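Local coordinates for protein nucleoside diphosphate kinase (Aquifex aeolicus, PDB 3ZTP) that probably transfers the gamma phosphate of ATP to nucleoside diphosphates through a phosphohistidine intermediate, supplying the cell with nucleoside triphosphates other than ATP, at residues A[5-10]-A[72-77]. Sequence-based numbering, arbitrary orientation.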
ATOM      1  N   ARG A   5      -5.569 -19.570   7.579  1.00 12.06           N
ATOM      2  CA  ARG A   5      -5.977 -18.260   7.101  1.00  9.99           C
ATOM      3  C   ARG A   5      -6.794 -18.394   5.833  1.00 11.12           C
ATOM      4  O   ARG A   5      -6.504 -19.217   4.956  1.00 12.02           O
ATOM      5  CB  ARG A   5      -4.763 -17.395   6.802  1.00 11.41           C
ATOM      6  CG  ARG A   5      -4.013 -16.958   8.021  1.00 12.22           C
ATOM      7  CD  ARG A   5      -2.744 -16.216   7.671  1.00 13.56           C
ATOM      8  NE  ARG A   5      -2.092 -15.747   8.892  1.00 15.68           N
ATOM      9  CZ  ARG A   5      -0.915 -15.133   8.919  1.00 18.34           C
ATOM     10  NH1 ARG A   5      -0.268 -14.913   7.790  1.00 17.89           N
ATOM     11  NH2 ARG A   5      -0.391 -14.750  10.082  1.00 22.02           N
ATOM     12  N   THR A   6      -7.835 -17.576   5.709  1.00  8.54           N
ATOM     13  CA  THR A   6      -8.655 -17.578   4.513  1.00  7.74           C
ATOM     14  C   THR A   6      -8.923 -16.141   4.123  1.00  7.37           C
ATOM     15  O   THR A   6      -8.809 -15.234   4.952  1.00  8.97           O
ATOM     16  CB  THR A   6      -9.957 -18.382   4.721  1.00  9.07           C
ATOM     17  OG1 THR A   6     -10.573 -18.505   3.450  1.00 10.81           O
ATOM     18  CG2 THR A   6     -10.936 -17.701   5.682  1.00  9.49           C
ATOM     19  N   LEU A   7      -9.252 -15.912   2.860  1.00  7.52           N
ATOM     20  CA  LEU A   7      -9.559 -14.565   2.380  1.00  7.24           C
ATOM     21  C   LEU A   7     -11.056 -14.430   2.194  1.00  7.69           C
ATOM     22  O   LEU A   7     -11.671 -15.290   1.553  1.00  8.48           O
ATOM     23  CB  LEU A   7      -8.867 -14.311   1.045  1.00  8.79           C
ATOM     24  CG  LEU A   7      -9.052 -12.864   0.560  1.00 11.32           C
ATOM     25  CD1 LEU A   7      -8.082 -11.913   1.227  1.00  9.14           C
ATOM     26  CD2 LEU A   7      -8.996 -12.736  -0.952  1.00 14.25           C
ATOM     27  N   ILE A   8     -11.633 -13.338   2.699  1.00  6.75           N
ATOM     28  CA  ILE A   8     -12.977 -12.943   2.293  1.00  6.90           C
ATOM     29  C   ILE A   8     -12.923 -11.645   1.513  1.00  7.20           C
ATOM     30  O   ILE A   8     -12.055 -10.788   1.735  1.00  6.14           O
ATOM     31  CB  ILE A   8     -13.978 -12.818   3.464  1.00  7.38           C
ATOM     32  CG1 ILE A   8     -13.509 -11.793   4.510  1.00  7.33           C
ATOM     33  CG2 ILE A   8     -14.221 -14.176   4.085  1.00  8.83           C
ATOM     34  CD1 ILE A   8     -14.599 -11.341   5.481  1.00  9.52           C
ATOM     35  N   ILE A   9     -13.859 -11.501   0.574  1.00  6.32           N
ATOM     36  CA  ILE A   9     -14.083 -10.206  -0.093  1.00  7.00           C
ATOM     37  C   ILE A   9     -15.562  -9.887   0.007  1.00  6.82           C
ATOM     38  O   ILE A   9     -16.396 -10.681  -0.436  1.00  6.59           O
ATOM     39  CB  ILE A   9     -13.666 -10.191  -1.569  1.00  7.00           C
ATOM     40  CG1 ILE A   9     -12.220 -10.656  -1.699  1.00  8.49           C
ATOM     41  CG2 ILE A   9     -13.838  -8.789  -2.107  1.00  8.76           C
ATOM     42  CD1 ILE A   9     -11.759 -10.787  -3.162  1.00 12.30           C
ATOM     43  N   VAL A  10     -15.872  -8.720   0.567  1.00  5.99           N
ATOM     44  CA  VAL A  10     -17.247  -8.212   0.598  1.00  6.28           C
ATOM     45  C   VAL A  10     -17.490  -7.549  -0.741  1.00  6.85           C
ATOM     46  O   VAL A  10     -16.765  -6.611  -1.117  1.00  7.35           O
ATOM     47  CB  VAL A  10     -17.458  -7.259   1.772  1.00  6.92           C
ATOM     48  CG1 VAL A  10     -18.871  -6.674   1.774  1.00  7.52           C
ATOM     49  CG2 VAL A  10     -17.158  -7.982   3.083  1.00  8.32           C
ATOM     50  N   VAL A  72     -14.495  -2.803  -3.145  1.00  7.15           N
ATOM     51  CA  VAL A  72     -14.732  -3.971  -2.321  1.00  6.50           C
ATOM     52  C   VAL A  72     -13.859  -3.885  -1.100  1.00  6.82           C
ATOM     53  O   VAL A  72     -12.949  -3.048  -1.026  1.00  7.23           O
ATOM     54  CB  VAL A  72     -14.444  -5.290  -3.082  1.00  6.77           C
ATOM     55  CG1 VAL A  72     -15.414  -5.470  -4.255  1.00  9.24           C
ATOM     56  CG2 VAL A  72     -13.028  -5.350  -3.634  1.00  8.19           C
ATOM     57  N   VAL A  73     -14.127  -4.737  -0.126  1.00  6.59           N
ATOM     58  CA  VAL A  73     -13.280  -4.838   1.058  1.00  6.11           C
ATOM     59  C   VAL A  73     -12.863  -6.269   1.231  1.00  7.59           C
ATOM     60  O   VAL A  73     -13.689  -7.183   1.283  1.00  7.01           O
ATOM     61  CB  VAL A  73     -14.007  -4.357   2.321  1.00  5.68           C
ATOM     62  CG1 VAL A  73     -13.212  -4.713   3.572  1.00  6.18           C
ATOM     63  CG2 VAL A  73     -14.246  -2.841   2.235  1.00  7.67           C
ATOM     64  N   ALA A  74     -11.566  -6.494   1.347  1.00  5.66           N
ATOM     65  CA  ALA A  74     -11.032  -7.819   1.633  1.00  5.15           C
ATOM     66  C   ALA A  74     -10.475  -7.890   3.045  1.00  5.52           C
ATOM     67  O   ALA A  74     -10.011  -6.882   3.598  1.00  6.31           O
ATOM     68  CB  ALA A  74      -9.922  -8.177   0.627  1.00  6.77           C
ATOM     69  N   ALA A  75     -10.529  -9.096   3.629  1.00  5.98           N
ATOM     70  CA  ALA A  75      -9.954  -9.366   4.940  1.00  5.71           C
ATOM     71  C   ALA A  75      -9.332 -10.732   4.956  1.00  8.23           C
ATOM     72  O   ALA A  75      -9.833 -11.659   4.298  1.00  8.37           O
ATOM     73  CB  ALA A  75     -11.022  -9.294   6.020  1.00  7.56           C
ATOM     74  N   VAL A  76      -8.232 -10.860   5.681  1.00  7.17           N
ATOM     75  CA  VAL A  76      -7.682 -12.161   5.973  1.00  7.13           C
ATOM     76  C   VAL A  76      -8.198 -12.546   7.355  1.00  7.82           C
ATOM     77  O   VAL A  76      -8.035 -11.791   8.315  1.00  8.02           O
ATOM     78  CB  VAL A  76      -6.140 -12.140   5.983  1.00  7.92           C
ATOM     79  CG1 VAL A  76      -5.593 -13.499   6.419  1.00  9.04           C
ATOM     80  CG2 VAL A  76      -5.611 -11.751   4.611  1.00  8.63           C
ATOM     81  N   LEU A  77      -8.822 -13.714   7.434  1.00  7.05           N
ATOM     82  CA  LEU A  77      -9.357 -14.254   8.672  1.00  7.43           C
ATOM     83  C   LEU A  77      -8.529 -15.439   9.093  1.00  7.88           C
ATOM     84  O   LEU A  77      -8.255 -16.334   8.293  1.00  9.87           O
ATOM     85  CB  LEU A  77     -10.813 -14.696   8.474  1.00  7.67           C
ATOM     86  CG  LEU A  77     -11.764 -13.614   7.990  1.00  7.44           C
ATOM     87  CD1 LEU A  77     -13.136 -14.216   7.878  1.00  8.17           C
ATOM     88  CD2 LEU A  77     -11.769 -12.424   8.926  1.00  9.77           C
TER
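I8 and A75 face each other at the middle of two central antiparallel strands, 5-10 and 72-77, in the sheet of the nucleoside diphosphate kinase fold. They form a hydrogen-bonded pair: I8 N reaches A75 O at 2.9 Å, and A75 N returns to I8 O at 3.0 Å. T6 with L77 repeats the pattern, whereas at V10 and V73 the returning bond is weak, 3.4 Å from V73 N to V10 O.

Packing is close where I8, A75 and L77 meet on one face. CG1 of I8 sits between its own N and carbonyl carbon (chi1 59°), from where it meets the CB of A75 at 3.8 Å; alanine's single methyl suits a place beside so broad a neighbour. L77 runs across I8 at about a right angle, its CD1 3.9 Å from I8 CG2, and F27 of helix 20-29 and V86 of helix 82-90 cover both. An alanine in place of I8 would probably open a gap beneath these helices and leave L77 CD1 without its crossing partner.

On the other face, I9 lays CG2 against V72 CB at 3.7 Å, while L7 CD1 lies against A75 O at 3.5 Å and is farther, 4.2 Å, from A74 CB. The open, solvent side is at R5, where the extended aliphatic chain passes V76 CG1 and carries the guanidinium to a salt bridge with E78.

Mostly aliphatic residues, beta-branched, leucine and alanine, make a largely apolar core in which backbone N-H and C=O groups are paired across the strands; I9, whose backbone bonds to H120, the residue predicted to form the phosphohistidine intermediate, joins this core to the active site.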